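Local coordinates for homoprotocatechuate 2,3-dioxygenase (Brevibacterium fuscum, PDB 4Z6M), which cleaves the aromatic ring of homoprotocatechuate with molecular oxygen at a mononuclear iron(II) site, as an extradiol dioxygenase, at residues Ser340-Gly345 against Gly349-Gln354. The protein carries 1 engineered substitution. Residues are numbered along the deposited sequence; the frame is centred on the assembly and turned at random. Where two conformers were deposited one is given.
Sequences SFTRAG and GSYHGQ
Ser340 and Tyr351 face each other as an antiparallel hydrogen-bonded pair: Ser340 N donates to Tyr351 O at 3.0 Å, and Tyr351 N returns a bond of 2.8 Å to Ser340 O. The latter carbonyl also takes a CA-H...O contact from Ser350 CA at 3.2 Å. Toward the turn the regular pairing gives way, and a side chain takes over: Thr342 OG1 donates to a lone pair of Gly349 O at 2.7 Å. With chi1 at -60°, this hydroxyl lies beside its own backbone N, turned to the carbonyl it grips. The result is a beta hairpin with a long connecting loop, a small two-stranded excursion in the C-terminal part of the chain, separate from the two large sheets of the glyoxalase-type fold and some 28 Å (centre to centre) from the middle of the chain. Ser340 and Tyr351 point to the same face of the hairpin, where Ser340 OG sits at the edge of the phenol ring, 3.3 Å from Tyr351 CD2. A water accepts from this hydroxyl and donates to Gln354 O, linking Ser340 to the loop that follows strand 351-352. The bend of Arg343 at chi3 leaves its NH2 near Gly349, 4.1 Å from Gly349 N, with no bond between them. Arg343 NE instead forms a salt bridge with Asp346 within the loop, and NH1 one with Asp239 of a second subunit, whose Arg236 also bonds Thr342 O.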
# COMPACT_ATOMS: atom_id res chain seq x y z
N SER A 340 3.39 -20.98 26.06
CA SER A 340 2.42 -20.15 25.36
C SER A 340 1.46 -20.98 24.53
O SER A 340 1.75 -22.13 24.18
CB SER A 340 3.10 -19.08 24.50
OG SER A 340 3.66 -19.61 23.31
N PHE A 341 0.31 -20.39 24.21
CA PHE A 341 -0.72 -21.06 23.42
C PHE A 341 -1.12 -20.23 22.22
O PHE A 341 -0.98 -19.01 22.21
CB PHE A 341 -1.95 -21.40 24.28
CG PHE A 341 -2.66 -20.21 24.87
CD1 PHE A 341 -3.53 -19.46 24.11
CD2 PHE A 341 -2.45 -19.83 26.18
CE1 PHE A 341 -4.18 -18.35 24.63
CE2 PHE A 341 -3.08 -18.74 26.71
CZ PHE A 341 -3.97 -18.01 25.94
N THR A 342 -1.68 -20.92 21.23
CA THR A 342 -2.34 -20.26 20.10
C THR A 342 -3.83 -20.11 20.37
O THR A 342 -4.40 -19.04 20.21
CB THR A 342 -2.11 -21.03 18.79
OG1 THR A 342 -0.70 -21.10 18.50
CG2 THR A 342 -2.81 -20.32 17.63
N ARG A 343 -4.44 -21.19 20.85
CA ARG A 343 -5.83 -21.18 21.26
C ARG A 343 -5.89 -21.62 22.71
O ARG A 343 -5.35 -22.67 23.07
CB ARG A 343 -6.65 -22.14 20.40
CG ARG A 343 -6.77 -21.74 18.95
CD ARG A 343 -7.15 -22.91 18.04
NE ARG A 343 -6.11 -23.92 17.97
CZ ARG A 343 -5.07 -23.91 17.15
NH1 ARG A 343 -4.93 -22.92 16.26
NH2 ARG A 343 -4.15 -24.87 17.24
N ALA A 344 -6.58 -20.83 23.55
CA ALA A 344 -6.65 -21.15 24.96
C ALA A 344 -7.26 -22.52 25.15
O ALA A 344 -8.27 -22.86 24.54
CB ALA A 344 -7.46 -20.09 25.72
N GLY A 345 -6.61 -23.33 25.97
CA GLY A 345 -7.13 -24.65 26.28
C GLY A 345 -6.77 -25.73 25.28
O GLY A 345 -7.11 -26.89 25.48
N GLY A 349 -0.70 -26.35 18.78
CA GLY A 349 -0.26 -24.96 18.66
C GLY A 349 0.23 -24.30 19.94
O GLY A 349 0.35 -23.08 20.01
N SER A 350 0.52 -25.10 20.96
CA SER A 350 1.12 -24.59 22.18
C SER A 350 2.60 -24.93 22.21
O SER A 350 3.07 -25.82 21.49
CB SER A 350 0.41 -25.15 23.42
OG SER A 350 0.69 -26.51 23.61
N TYR A 351 3.31 -24.21 23.07
CA TYR A 351 4.77 -24.23 23.13
C TYR A 351 5.18 -24.38 24.58
O TYR A 351 4.75 -23.61 25.42
CB TYR A 351 5.37 -22.94 22.50
CG TYR A 351 4.87 -22.72 21.10
CD1 TYR A 351 5.33 -23.51 20.04
CD2 TYR A 351 3.91 -21.77 20.82
CE1 TYR A 351 4.86 -23.34 18.76
CE2 TYR A 351 3.41 -21.60 19.55
CZ TYR A 351 3.89 -22.38 18.52
OH TYR A 351 3.40 -22.21 17.25
N HIS A 352 5.98 -25.40 24.86
CA HIS A 352 6.47 -25.69 26.20
C HIS A 352 7.98 -25.56 26.24
O HIS A 352 8.68 -26.32 25.57
CB HIS A 352 6.15 -27.14 26.57
CG HIS A 352 4.69 -27.44 26.60
ND1 HIS A 352 3.96 -27.39 27.77
CD2 HIS A 352 3.84 -27.82 25.63
CE1 HIS A 352 2.71 -27.71 27.51
NE2 HIS A 352 2.60 -27.97 26.21
N GLY A 353 8.48 -24.64 27.05
CA GLY A 353 9.92 -24.50 27.25
C GLY A 353 10.67 -24.02 26.02
O GLY A 353 11.87 -24.22 25.90
N GLN A 354 9.96 -23.36 25.10
CA GLN A 354 10.56 -22.85 23.89
C GLN A 354 9.72 -21.72 23.35
O GLN A 354 8.62 -21.47 23.86
CB GLN A 354 10.71 -23.97 22.85
CG GLN A 354 9.45 -24.73 22.50
CD GLN A 354 9.75 -25.98 21.68
OE1 GLN A 354 10.79 -26.07 21.02
NE2 GLN A 354 8.85 -26.93 21.72
O HOH W 1 6.42 -19.75 23.68